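Local coordinates for carboxypeptidase Y inhibitor (Saccharomyces cerevisiae, PDB 1WPX), which inhibits carboxypeptidase Y specifically and potently as a member of the phosphatidylethanolamine-binding protein family, at residues Q10-S15 and V47-T52; K17-L22 and F214-T219; P153-G158 and H162-L167. All blocks are in the same frame, centred on the assembly; numbering follows the deposited sequence.

Contact 1: Q10-S15 and V47-T52; sequences QASIDS and VAMGNT
The methyl end of M49 lies against S12 and S15, two residues three positions apart on the same side of helix 8-18, and makes all the apolar contacts between Q10-S15 and V47-T52. Its CE is 3.4 Å from S15 CB. The same M49 CE is 3.7 Å from S12 CA. The side chain gets there by folding: chi2 (-70°) and chi3 (-77°) are both bent, which turns the thioether's methyl toward the helix. The buried area is modest, about 135 Å².

The polar link is indirect. One water accepts from S15 OG at 2.6 Å and donates to the M49 carbonyl O at 2.7 Å, bridging helix and loop where no direct hydrogen bond spans the segments. S12 OG is engaged within its own helix, with F8 O. A48 N donates to N51 OD1 at 2.7 Å from well above the plane of the amide, a bond within the loop that probably steadies the turn carrying M49.

The contact joins helix 8-18 to the loop between strands 45-47 and 63-69. Strand 208-217 adjoins both, through F214 against S15 and N213 bonded to M49 N, while aromatic side chains of the other protein pack on S12 and M49.

Contact 2: K17-L22 and F214-T219; sequences KKHGIL and FFYAET
H19 meets F214 and Y216 with nearly every atom of its side chain. At the base, H19 CB is 3.7 Å from Y216 OH and 4.0 Å from F214 CZ, so both aromatic residues are already engaged before the ring begins. H19 CG lies anti to the carbonyl carbon (chi1 -57°), which carries the imidazole toward strand 208-217 and sets CG beside F214 CZ. The ring then divides its neighbours: CD2 approaches F214 CZ at 3.8 Å, near the plane of the phenylalanine ring and at its edge, whereas ND1 turns to Y216 OH in a 2.8 Å hydrogen bond. That bond is bent (130°), and ND1 lies in the plane of the tyrosine ring, off its edge. CE1 is 3.8 Å from the same hydroxyl. At the tip, NE2 is hydrogen-bonded to an acidic side chain of the other protein chain, so both ring nitrogens have partners, which probably limits rotation of the imidazole. The H19 and F214 planes are inclined at 54°, an oblique pairing, and K18 CG lies over one imidazole face, toward its rim.

F214 is also approached over a face, toward its rim, by I21 CD1, 4.2 Å from F214 CD1. An alanine here in place of H19 is likely to deprive the Y216 hydroxyl of its imidazole partner, sever the bond to the acidic group of the other chain and open a gap beside F214.

H19 is the first residue to leave helical backbone angles after helix 8-18. Beyond it G20, with positive phi, is the C-prime residue of a Schellman motif, in which G20 N bonds to K17 O and I21 N to Y16 O; the capped helix end then meets strand 208-217 through the aromatic cluster of H19, F214 and Y216.

Contact 3: P153-G158 and H162-L167; sequences PAPPKG and HRYVFL. With SO4 (sulfate ion), chain G.
P153 and P155 each place a ring CB over the face of an aromatic side chain on strand 162-170, giving two CH-pi contacts. P153 CB stands 3.7 Å from the Y164 ring centroid and 26° off the ring normal; P155 CB stands 3.5 Å from the H162 centroid and 19° off the normal. Both carbons are displaced toward the rim, P155 CB lying nearest H162 ND1 and CE1. Y164 CG is anti to the carbonyl carbon (chi1 -69°), which directs the phenol toward P153. P156 CD comes obliquely to H162 CE1, at 3.5 Å. Further apolar packing comes from P155 CD beside the phenol end of Y164, where the proline and the tyrosine cross at about a right angle.

The loop and strand thereby wall an anion site in the phosphatidylethanolamine-binding fold, consistent with the ligand pocket in which relatives hold phosphate groups. A sulfate, probably from the crystallisation liquor, occupies it here.

The polar contacts converge on this ion. A154 N donates to sulfate O2 at 2.8 Å in a fairly straight bond, and Y164 OH gives a longer bond of 3.3 Å to the same oxygen, which lies in the plane of the tyrosine ring at its edge. H112 NE2 bonds to the sulfate as well. Sulfate O3 sits in the imidazole plane at the edge of H162, 3.5 Å from ND1, but ND1 is hydrogen-bonded to D96 OD2, while NE2 bonds to S159 OG.

The centre of contact 2 lies about 9 Å from that of contact 1 and about 9 Å from that of contact 3, while the centres of contacts 1 and 3 are about 16 Å apart. Contacts 1 and 2 share helix 8-18, and their segments interleave along the chain; G50 N to F214 O and N51 O to Y216 N, both 2.8 Å, tie the loop to strand 208-217. That strand neighbours strand 162-170 of contact 3 in the antiparallel sheet, and H19 O, just after helix 8-18, probably accepts a hydrogen bond from R163 NH1 of strand 162-170. Contact 3 falls in sequence between the two segments of contact 2. The sheet thus connects the anion site to surfaces around contacts 1 and 2 that touch the other protein.

Contact 1: Q10-S15 and V47-T52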
ATOM      1  N   GLN B  10      -9.684 -12.441  -2.782  1.00 35.18           N
ATOM      2  CA  GLN B  10      -9.517 -12.645  -1.355  1.00 34.96           C
ATOM      3  C   GLN B  10      -9.472 -11.304  -0.640  1.00 34.96           C
ATOM      4  O   GLN B  10     -10.044 -11.141   0.442  1.00 34.77           O
ATOM      5  CB  GLN B  10      -8.244 -13.437  -1.062  1.00 35.66           C
ATOM      6  CG  GLN B  10      -8.042 -13.675   0.419  1.00 43.13           C
ATOM      7  CD  GLN B  10      -9.284 -14.271   1.090  1.00 49.26           C
ATOM      8  OE1 GLN B  10      -9.529 -14.049   2.284  1.00 49.14           O
ATOM      9  NE2 GLN B  10     -10.066 -15.037   0.324  1.00 49.05           N
ATOM     10  N   ALA B  11      -8.802 -10.337  -1.257  1.00 33.12           N
ATOM     11  CA  ALA B  11      -8.691  -9.015  -0.672  1.00 32.80           C
ATOM     12  C   ALA B  11     -10.080  -8.426  -0.451  1.00 33.82           C
ATOM     13  O   ALA B  11     -10.337  -7.791   0.571  1.00 32.45           O
ATOM     14  CB  ALA B  11      -7.874  -8.115  -1.579  1.00 32.23           C
ATOM     15  N   SER B  12     -10.977  -8.639  -1.411  1.00 34.01           N
ATOM     16  CA  SER B  12     -12.335  -8.117  -1.305  1.00 34.28           C
ATOM     17  C   SER B  12     -13.094  -8.779  -0.166  1.00 34.56           C
ATOM     18  O   SER B  12     -13.741  -8.098   0.630  1.00 33.07           O
ATOM     19  CB  SER B  12     -13.104  -8.331  -2.613  1.00 34.43           C
ATOM     20  OG  SER B  12     -12.623  -7.484  -3.639  1.00 35.62           O
ATOM     21  N   ILE B  13     -13.014 -10.107  -0.096  1.00 34.51           N
ATOM     22  CA  ILE B  13     -13.712 -10.855   0.940  1.00 35.66           C
ATOM     23  C   ILE B  13     -13.257 -10.373   2.310  1.00 35.93           C
ATOM     24  O   ILE B  13     -14.078 -10.092   3.182  1.00 36.49           O
ATOM     25  CB  ILE B  13     -13.429 -12.382   0.851  1.00 39.00           C
ATOM     26  CG1 ILE B  13     -13.734 -12.910  -0.553  1.00 39.40           C
ATOM     27  CG2 ILE B  13     -14.286 -13.127   1.874  1.00 35.45           C
ATOM     28  CD1 ILE B  13     -15.200 -12.886  -0.905  1.00 43.16           C
ATOM     29  N   ASP B  14     -11.942 -10.280   2.494  1.00 35.13           N
ATOM     30  CA  ASP B  14     -11.390  -9.843   3.766  1.00 34.44           C
ATOM     31  C   ASP B  14     -11.951  -8.503   4.205  1.00 33.80           C
ATOM     32  O   ASP B  14     -12.302  -8.326   5.373  1.00 33.93           O
ATOM     33  CB  ASP B  14      -9.865  -9.780   3.693  1.00 35.58           C
ATOM     34  CG  ASP B  14      -9.239 -11.159   3.570  1.00 38.51           C
ATOM     35  OD1 ASP B  14      -9.952 -12.155   3.826  1.00 39.98           O
ATOM     36  OD2 ASP B  14      -8.038 -11.254   3.230  1.00 40.22           O
ATOM     37  N   SER B  15     -12.050  -7.565   3.275  1.00 32.67           N
ATOM     38  CA  SER B  15     -12.591  -6.257   3.596  1.00 33.13           C
ATOM     39  C   SER B  15     -14.065  -6.365   4.016  1.00 34.23           C
ATOM     40  O   SER B  15     -14.456  -5.829   5.055  1.00 34.56           O
ATOM     41  CB  SER B  15     -12.449  -5.320   2.394  1.00 32.23           C
ATOM     42  OG  SER B  15     -12.846  -3.996   2.718  1.00 33.41           O
ATOM     43  N   VAL B  47     -13.714   5.724  -4.372  1.00 33.89           N
ATOM     44  CA  VAL B  47     -14.199   4.933  -3.257  1.00 33.36           C
ATOM     45  C   VAL B  47     -13.309   3.701  -3.386  1.00 31.49           C
ATOM     46  O   VAL B  47     -13.367   2.988  -4.387  1.00 32.14           O
ATOM     47  CB  VAL B  47     -15.730   4.623  -3.381  1.00 33.82           C
ATOM     48  CG1 VAL B  47     -16.285   5.307  -4.608  1.00 34.67           C
ATOM     49  CG2 VAL B  47     -15.998   3.121  -3.389  1.00 33.31           C
ATOM     50  N   ALA B  48     -12.457   3.486  -2.388  1.00 29.13           N
ATOM     51  CA  ALA B  48     -11.507   2.389  -2.423  1.00 29.84           C
ATOM     52  C   ALA B  48     -11.596   1.363  -1.299  1.00 30.56           C
ATOM     53  O   ALA B  48     -10.645   1.189  -0.530  1.00 32.08           O
ATOM     54  CB  ALA B  48     -10.095   2.958  -2.484  1.00 29.75           C
ATOM     55  N   MET B  49     -12.721   0.665  -1.216  1.00 29.54           N
ATOM     56  CA  MET B  49     -12.898  -0.358  -0.194  1.00 30.52           C
ATOM     57  C   MET B  49     -12.594   0.119   1.222  1.00 31.19           C
ATOM     58  O   MET B  49     -11.604  -0.301   1.824  1.00 32.11           O
ATOM     59  CB  MET B  49     -12.017  -1.576  -0.507  1.00 29.37           C
ATOM     60  CG  MET B  49     -12.371  -2.308  -1.798  1.00 32.23           C
ATOM     61  SD  MET B  49     -13.943  -3.222  -1.753  1.00 31.25           S
ATOM     62  CE  MET B  49     -13.448  -4.639  -0.829  1.00 32.22           C
ATOM     63  N   GLY B  50     -13.427   1.012   1.751  1.00 31.08           N
ATOM     64  CA  GLY B  50     -13.225   1.460   3.119  1.00 30.90           C
ATOM     65  C   GLY B  50     -12.553   2.786   3.423  1.00 29.40           C
ATOM     66  O   GLY B  50     -12.434   3.143   4.590  1.00 29.01           O
ATOM     67  N   ASN B  51     -12.102   3.519   2.414  1.00 28.44           N
ATOM     68  CA  ASN B  51     -11.475   4.798   2.693  1.00 28.74           C
ATOM     69  C   ASN B  51     -12.545   5.794   3.147  1.00 31.17           C
ATOM     70  O   ASN B  51     -13.742   5.538   3.021  1.00 31.30           O
ATOM     71  CB  ASN B  51     -10.744   5.313   1.455  1.00 27.79           C
ATOM     72  CG  ASN B  51     -11.669   5.544   0.286  1.00 29.54           C
ATOM     73  OD1 ASN B  51     -12.528   4.712  -0.019  1.00 29.21           O
ATOM     74  ND2 ASN B  51     -11.491   6.671  -0.390  1.00 29.02           N
ATOM     75  N   THR B  52     -12.114   6.918   3.704  1.00 33.09           N
ATOM     76  CA  THR B  52     -13.042   7.935   4.176  1.00 34.18           C
ATOM     77  C   THR B  52     -13.077   9.070   3.165  1.00 35.19           C
ATOM     78  O   THR B  52     -12.052   9.454   2.617  1.00 35.21           O
ATOM     79  CB  THR B  52     -12.616   8.486   5.568  1.00 33.61           C
ATOM     80  OG1 THR B  52     -12.763   7.458   6.556  1.00 35.32           O
ATOM     81  CG2 THR B  52     -13.476   9.660   5.966  1.00 33.76           C
TER
HETATM   82  O   HOH W   1     -10.777  -2.458   3.149  1.00 29.13           O

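Contact 2: K17-L22 and F214-T219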
ATOM      1  N   LYS B  17     -15.657  -8.775   5.252  1.00 35.99           N
ATOM      2  CA  LYS B  17     -15.752  -9.432   6.548  1.00 37.92           C
ATOM      3  C   LYS B  17     -15.428  -8.490   7.687  1.00 37.39           C
ATOM      4  O   LYS B  17     -16.245  -8.267   8.578  1.00 36.95           O
ATOM      5  CB  LYS B  17     -14.801 -10.624   6.617  1.00 39.88           C
ATOM      6  CG  LYS B  17     -15.209 -11.795   5.747  1.00 45.51           C
ATOM      7  CD  LYS B  17     -14.227 -12.947   5.889  1.00 50.66           C
ATOM      8  CE  LYS B  17     -14.081 -13.372   7.343  1.00 52.83           C
ATOM      9  NZ  LYS B  17     -13.095 -14.482   7.491  1.00 57.20           N
ATOM     10  N   LYS B  18     -14.226  -7.932   7.647  1.00 38.25           N
ATOM     11  CA  LYS B  18     -13.772  -7.027   8.692  1.00 38.32           C
ATOM     12  C   LYS B  18     -14.737  -5.879   8.972  1.00 37.27           C
ATOM     13  O   LYS B  18     -14.844  -5.421  10.110  1.00 36.36           O
ATOM     14  CB  LYS B  18     -12.392  -6.472   8.331  1.00 39.40           C
ATOM     15  CG  LYS B  18     -11.785  -5.584   9.398  1.00 42.61           C
ATOM     16  CD  LYS B  18     -10.445  -5.043   8.952  1.00 46.79           C
ATOM     17  CE  LYS B  18      -9.914  -4.017   9.933  1.00 48.65           C
ATOM     18  NZ  LYS B  18      -8.609  -3.455   9.475  1.00 51.18           N
ATOM     19  N   HIS B  19     -15.448  -5.425   7.944  1.00 36.31           N
ATOM     20  CA  HIS B  19     -16.380  -4.314   8.103  1.00 36.23           C
ATOM     21  C   HIS B  19     -17.850  -4.727   8.107  1.00 36.71           C
ATOM     22  O   HIS B  19     -18.731  -3.905   7.852  1.00 37.20           O
ATOM     23  CB  HIS B  19     -16.113  -3.275   7.013  1.00 35.00           C
ATOM     24  CG  HIS B  19     -14.705  -2.765   7.019  1.00 37.03           C
ATOM     25  ND1 HIS B  19     -14.274  -1.779   7.880  1.00 38.17           N
ATOM     26  CD2 HIS B  19     -13.612  -3.158   6.323  1.00 37.96           C
ATOM     27  CE1 HIS B  19     -12.977  -1.588   7.716  1.00 36.40           C
ATOM     28  NE2 HIS B  19     -12.551  -2.414   6.778  1.00 36.80           N
ATOM     29  N   GLY B  20     -18.101  -6.000   8.410  1.00 36.68           N
ATOM     30  CA  GLY B  20     -19.459  -6.520   8.478  1.00 38.32           C
ATOM     31  C   GLY B  20     -20.391  -6.290   7.297  1.00 40.97           C
ATOM     32  O   GLY B  20     -21.611  -6.246   7.469  1.00 40.28           O
ATOM     33  N   ILE B  21     -19.836  -6.156   6.096  1.00 41.97           N
ATOM     34  CA  ILE B  21     -20.651  -5.935   4.908  1.00 42.29           C
ATOM     35  C   ILE B  21     -21.389  -7.215   4.500  1.00 43.83           C
ATOM     36  O   ILE B  21     -22.471  -7.153   3.920  1.00 43.47           O
ATOM     37  CB  ILE B  21     -19.784  -5.468   3.719  1.00 42.53           C
ATOM     38  CG1 ILE B  21     -19.023  -4.189   4.088  1.00 41.30           C
ATOM     39  CG2 ILE B  21     -20.656  -5.250   2.495  1.00 41.57           C
ATOM     40  CD1 ILE B  21     -19.895  -2.982   4.304  1.00 39.83           C
ATOM     41  N   LEU B  22     -20.803  -8.370   4.808  1.00 45.10           N
ATOM     42  CA  LEU B  22     -21.412  -9.654   4.461  1.00 47.76           C
ATOM     43  C   LEU B  22     -22.598 -10.027   5.348  1.00 50.16           C
ATOM     44  O   LEU B  22     -23.477 -10.776   4.930  1.00 51.60           O
ATOM     45  CB  LEU B  22     -20.376 -10.783   4.535  1.00 45.79           C
ATOM     46  CG  LEU B  22     -19.186 -10.760   3.574  1.00 45.77           C
ATOM     47  CD1 LEU B  22     -18.309 -11.978   3.816  1.00 43.65           C
ATOM     48  CD2 LEU B  22     -19.684 -10.746   2.145  1.00 45.63           C
ATOM     49  N   PHE B 214     -17.193   0.168  -1.237  1.00 32.64           N
ATOM     50  CA  PHE B 214     -17.798   1.027  -0.229  1.00 34.64           C
ATOM     51  C   PHE B 214     -16.811   2.024   0.364  1.00 35.93           C
ATOM     52  O   PHE B 214     -15.597   1.896   0.206  1.00 37.47           O
ATOM     53  CB  PHE B 214     -18.398   0.174   0.893  1.00 34.04           C
ATOM     54  CG  PHE B 214     -17.374  -0.403   1.820  1.00 33.74           C
ATOM     55  CD1 PHE B 214     -17.276   0.046   3.131  1.00 33.90           C
ATOM     56  CD2 PHE B 214     -16.473  -1.360   1.372  1.00 33.74           C
ATOM     57  CE1 PHE B 214     -16.294  -0.447   3.981  1.00 32.42           C
ATOM     58  CE2 PHE B 214     -15.489  -1.860   2.213  1.00 33.61           C
ATOM     59  CZ  PHE B 214     -15.398  -1.401   3.521  1.00 33.20           C
ATOM     60  N   PHE B 215     -17.347   3.024   1.051  1.00 36.21           N
ATOM     61  CA  PHE B 215     -16.520   4.039   1.673  1.00 35.78           C
ATOM     62  C   PHE B 215     -17.198   4.521   2.949  1.00 36.50           C
ATOM     63  O   PHE B 215     -18.343   4.147   3.234  1.00 36.28           O
ATOM     64  CB  PHE B 215     -16.282   5.207   0.700  1.00 34.37           C
ATOM     65  CG  PHE B 215     -17.489   6.087   0.468  1.00 34.86           C
ATOM     66  CD1 PHE B 215     -17.698   7.226   1.243  1.00 35.89           C
ATOM     67  CD2 PHE B 215     -18.384   5.813  -0.565  1.00 36.00           C
ATOM     68  CE1 PHE B 215     -18.777   8.085   0.987  1.00 36.47           C
ATOM     69  CE2 PHE B 215     -19.471   6.665  -0.831  1.00 36.78           C
ATOM     70  CZ  PHE B 215     -19.665   7.803  -0.055  1.00 36.58           C
ATOM     71  N   TYR B 216     -16.473   5.318   3.728  1.00 36.12           N
ATOM     72  CA  TYR B 216     -17.003   5.864   4.968  1.00 35.68           C
ATOM     73  C   TYR B 216     -17.096   7.376   4.850  1.00 36.37           C
ATOM     74  O   TYR B 216     -16.306   8.015   4.152  1.00 35.69           O
ATOM     75  CB  TYR B 216     -16.103   5.528   6.166  1.00 33.89           C
ATOM     76  CG  TYR B 216     -16.166   4.103   6.679  1.00 32.01           C
ATOM     77  CD1 TYR B 216     -15.282   3.131   6.212  1.00 31.85           C
ATOM     78  CD2 TYR B 216     -17.076   3.741   7.673  1.00 31.65           C
ATOM     79  CE1 TYR B 216     -15.297   1.832   6.726  1.00 32.94           C
ATOM     80  CE2 TYR B 216     -17.104   2.445   8.195  1.00 31.74           C
ATOM     81  CZ  TYR B 216     -16.211   1.495   7.719  1.00 33.96           C
ATOM     82  OH  TYR B 216     -16.230   0.212   8.224  1.00 33.95           O
ATOM     83  N   ALA B 217     -18.075   7.938   5.542  1.00 37.43           N
ATOM     84  CA  ALA B 217     -18.279   9.374   5.568  1.00 39.02           C
ATOM     85  C   ALA B 217     -18.789   9.686   6.967  1.00 41.05           C
ATOM     86  O   ALA B 217     -19.468   8.863   7.592  1.00 38.98           O
ATOM     87  CB  ALA B 217     -19.293   9.790   4.525  1.00 38.36           C
ATOM     88  N   GLU B 218     -18.456  10.872   7.458  1.00 44.59           N
ATOM     89  CA  GLU B 218     -18.862  11.268   8.796  1.00 47.89           C
ATOM     90  C   GLU B 218     -19.069  12.772   8.892  1.00 49.30           C
ATOM     91  O   GLU B 218     -18.457  13.544   8.156  1.00 48.21           O
ATOM     92  CB  GLU B 218     -17.786  10.837   9.796  1.00 47.60           C
ATOM     93  CG  GLU B 218     -18.246  10.740  11.226  1.00 49.08           C
ATOM     94  CD  GLU B 218     -17.103  10.460  12.177  1.00 50.66           C
ATOM     95  OE1 GLU B 218     -17.369  10.129  13.352  1.00 50.76           O
ATOM     96  OE2 GLU B 218     -15.934  10.579  11.750  1.00 52.51           O
ATOM     97  N   THR B 219     -19.955  13.178   9.793  1.00 53.33           N
ATOM     98  CA  THR B 219     -20.226  14.591  10.027  1.00 56.42           C
ATOM     99  C   THR B 219     -19.893  14.852  11.490  1.00 58.69           C
ATOM    100  O   THR B 219     -20.543  14.314  12.391  1.00 59.33           O
ATOM    101  CB  THR B 219     -21.703  14.945   9.765  1.00 56.16           C
ATOM    102  OG1 THR B 219     -21.970  14.881   8.358  1.00 56.25           O
ATOM    103  CG2 THR B 219     -22.010  16.346  10.271  1.00 55.81           C
TER

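Contact 3: P153-G158 and H162-L167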
ATOM      1  N   PRO B 153     -24.203  11.297   0.778  1.00 43.93           N
ATOM      2  CA  PRO B 153     -24.198  11.073   2.225  1.00 44.23           C
ATOM      3  C   PRO B 153     -24.629  12.322   2.978  1.00 45.00           C
ATOM      4  O   PRO B 153     -24.297  13.453   2.588  1.00 45.17           O
ATOM      5  CB  PRO B 153     -22.745  10.705   2.518  1.00 42.96           C
ATOM      6  CG  PRO B 153     -22.270  10.129   1.232  1.00 43.41           C
ATOM      7  CD  PRO B 153     -22.862  11.069   0.217  1.00 43.16           C
ATOM      8  N   ALA B 154     -25.370  12.110   4.058  1.00 44.71           N
ATOM      9  CA  ALA B 154     -25.858  13.205   4.881  1.00 44.46           C
ATOM     10  C   ALA B 154     -26.059  12.694   6.300  1.00 44.23           C
ATOM     11  O   ALA B 154     -27.116  12.900   6.907  1.00 43.43           O
ATOM     12  CB  ALA B 154     -27.167  13.732   4.319  1.00 44.37           C
ATOM     13  N   PRO B 155     -25.037  12.020   6.852  1.00 43.81           N
ATOM     14  CA  PRO B 155     -25.120  11.480   8.209  1.00 45.60           C
ATOM     15  C   PRO B 155     -25.316  12.568   9.265  1.00 47.40           C
ATOM     16  O   PRO B 155     -24.778  13.674   9.149  1.00 46.40           O
ATOM     17  CB  PRO B 155     -23.794  10.745   8.362  1.00 44.44           C
ATOM     18  CG  PRO B 155     -22.864  11.591   7.556  1.00 43.20           C
ATOM     19  CD  PRO B 155     -23.673  11.872   6.315  1.00 43.10           C
ATOM     20  N   PRO B 156     -26.107  12.265  10.305  1.00 49.31           N
ATOM     21  CA  PRO B 156     -26.386  13.204  11.396  1.00 49.94           C
ATOM     22  C   PRO B 156     -25.120  13.547  12.179  1.00 50.37           C
ATOM     23  O   PRO B 156     -24.378  12.661  12.606  1.00 50.10           O
ATOM     24  CB  PRO B 156     -27.394  12.444  12.259  1.00 50.23           C
ATOM     25  CG  PRO B 156     -28.064  11.525  11.282  1.00 50.47           C
ATOM     26  CD  PRO B 156     -26.904  11.037  10.459  1.00 49.89           C
ATOM     27  N   LYS B 157     -24.877  14.836  12.362  1.00 50.46           N
ATOM     28  CA  LYS B 157     -23.713  15.289  13.104  1.00 50.50           C
ATOM     29  C   LYS B 157     -23.613  14.525  14.421  1.00 50.00           C
ATOM     30  O   LYS B 157     -24.578  14.450  15.175  1.00 49.96           O
ATOM     31  CB  LYS B 157     -23.832  16.792  13.381  1.00 51.26           C
ATOM     32  CG  LYS B 157     -22.690  17.374  14.184  1.00 52.40           C
ATOM     33  CD  LYS B 157     -22.848  18.873  14.362  1.00 54.24           C
ATOM     34  CE  LYS B 157     -21.711  19.439  15.198  1.00 55.28           C
ATOM     35  NZ  LYS B 157     -21.630  18.754  16.522  1.00 56.81           N
ATOM     36  N   GLY B 158     -22.447  13.944  14.685  1.00 50.32           N
ATOM     37  CA  GLY B 158     -22.251  13.211  15.926  1.00 49.63           C
ATOM     38  C   GLY B 158     -22.622  11.739  15.915  1.00 49.45           C
ATOM     39  O   GLY B 158     -22.258  11.008  16.836  1.00 48.92           O
ATOM     40  N   HIS B 162     -20.578   6.401   8.777  1.00 41.94           N
ATOM     41  CA  HIS B 162     -21.568   5.495   8.204  1.00 40.07           C
ATOM     42  C   HIS B 162     -20.951   4.755   7.031  1.00 38.46           C
ATOM     43  O   HIS B 162     -20.059   5.271   6.352  1.00 36.58           O
ATOM     44  CB  HIS B 162     -22.786   6.254   7.671  1.00 42.26           C
ATOM     45  CG  HIS B 162     -23.616   6.911   8.726  1.00 45.18           C
ATOM     46  ND1 HIS B 162     -24.837   7.488   8.449  1.00 46.49           N
ATOM     47  CD2 HIS B 162     -23.408   7.088  10.051  1.00 46.27           C
ATOM     48  CE1 HIS B 162     -25.346   7.990   9.559  1.00 47.07           C
ATOM     49  NE2 HIS B 162     -24.498   7.761  10.546  1.00 47.75           N
ATOM     50  N   ARG B 163     -21.442   3.547   6.787  1.00 37.19           N
ATOM     51  CA  ARG B 163     -20.976   2.757   5.660  1.00 36.17           C
ATOM     52  C   ARG B 163     -21.865   3.073   4.459  1.00 37.47           C
ATOM     53  O   ARG B 163     -23.093   2.987   4.542  1.00 37.68           O
ATOM     54  CB  ARG B 163     -21.056   1.264   5.974  1.00 32.58           C
ATOM     55  CG  ARG B 163     -19.958   0.762   6.888  1.00 31.96           C
ATOM     56  CD  ARG B 163     -20.257  -0.638   7.382  1.00 29.57           C
ATOM     57  NE  ARG B 163     -21.502  -0.673   8.138  1.00 28.22           N
ATOM     58  CZ  ARG B 163     -22.043  -1.780   8.633  1.00 30.29           C
ATOM     59  NH1 ARG B 163     -21.443  -2.954   8.452  1.00 29.08           N
ATOM     60  NH2 ARG B 163     -23.191  -1.717   9.300  1.00 27.95           N
ATOM     61  N   TYR B 164     -21.242   3.466   3.354  1.00 37.72           N
ATOM     62  CA  TYR B 164     -21.967   3.764   2.127  1.00 37.37           C
ATOM     63  C   TYR B 164     -21.574   2.671   1.145  1.00 37.21           C
ATOM     64  O   TYR B 164     -20.484   2.698   0.566  1.00 38.02           O
ATOM     65  CB  TYR B 164     -21.579   5.155   1.637  1.00 38.90           C
ATOM     66  CG  TYR B 164     -22.114   6.208   2.570  1.00 41.73           C
ATOM     67  CD1 TYR B 164     -23.477   6.522   2.574  1.00 43.33           C
ATOM     68  CD2 TYR B 164     -21.293   6.809   3.527  1.00 41.78           C
ATOM     69  CE1 TYR B 164     -24.014   7.401   3.506  1.00 43.85           C
ATOM     70  CE2 TYR B 164     -21.821   7.693   4.472  1.00 43.66           C
ATOM     71  CZ  TYR B 164     -23.186   7.981   4.456  1.00 44.51           C
ATOM     72  OH  TYR B 164     -23.735   8.816   5.398  1.00 42.85           O
ATOM     73  N   VAL B 165     -22.478   1.706   0.975  1.00 35.47           N
ATOM     74  CA  VAL B 165     -22.232   0.542   0.130  1.00 33.96           C
ATOM     75  C   VAL B 165     -22.822   0.497  -1.282  1.00 33.73           C
ATOM     76  O   VAL B 165     -24.032   0.599  -1.473  1.00 32.98           O
ATOM     77  CB  VAL B 165     -22.683  -0.739   0.875  1.00 32.59           C
ATOM     78  CG1 VAL B 165     -22.170  -1.977   0.163  1.00 30.99           C
ATOM     79  CG2 VAL B 165     -22.180  -0.701   2.311  1.00 31.83           C
ATOM     80  N   PHE B 166     -21.946   0.328  -2.271  1.00 33.58           N
ATOM     81  CA  PHE B 166     -22.367   0.205  -3.661  1.00 33.06           C
ATOM     82  C   PHE B 166     -22.445  -1.283  -3.990  1.00 32.98           C
ATOM     83  O   PHE B 166     -21.541  -2.048  -3.642  1.00 31.10           O
ATOM     84  CB  PHE B 166     -21.366   0.872  -4.606  1.00 32.04           C
ATOM     85  CG  PHE B 166     -21.376   2.367  -4.540  1.00 32.96           C
ATOM     86  CD1 PHE B 166     -20.388   3.054  -3.839  1.00 31.61           C
ATOM     87  CD2 PHE B 166     -22.372   3.094  -5.189  1.00 31.06           C
ATOM     88  CE1 PHE B 166     -20.390   4.445  -3.788  1.00 31.06           C
ATOM     89  CE2 PHE B 166     -22.381   4.483  -5.142  1.00 31.31           C
ATOM     90  CZ  PHE B 166     -21.386   5.163  -4.440  1.00 30.96           C
ATOM     91  N   LEU B 167     -23.529  -1.693  -4.647  1.00 32.65           N
ATOM     92  CA  LEU B 167     -23.714  -3.092  -5.028  1.00 32.95           C
ATOM     93  C   LEU B 167     -24.183  -3.220  -6.476  1.00 33.79           C
ATOM     94  O   LEU B 167     -25.112  -2.525  -6.904  1.00 34.27           O
ATOM     95  CB  LEU B 167     -24.729  -3.782  -4.110  1.00 30.77           C
ATOM     96  CG  LEU B 167     -24.449  -3.768  -2.606  1.00 29.04           C
ATOM     97  CD1 LEU B 167     -25.146  -2.576  -1.987  1.00 28.74           C
ATOM     98  CD2 LEU B 167     -24.961  -5.038  -1.968  1.00 28.14           C
TER
HETATM   99  S   SO4 G 902     -27.737   8.936   5.360  1.00 73.88           S
HETATM  100  O1  SO4 G 902     -29.091   9.451   5.089  1.00 75.28           O
HETATM  101  O2  SO4 G 902     -26.759   9.700   4.562  1.00 73.76           O
HETATM  102  O3  SO4 G 902     -27.436   9.085   6.797  1.00 75.27           O
HETATM  103  O4  SO4 G 902     -27.676   7.510   4.996  1.00 73.68           O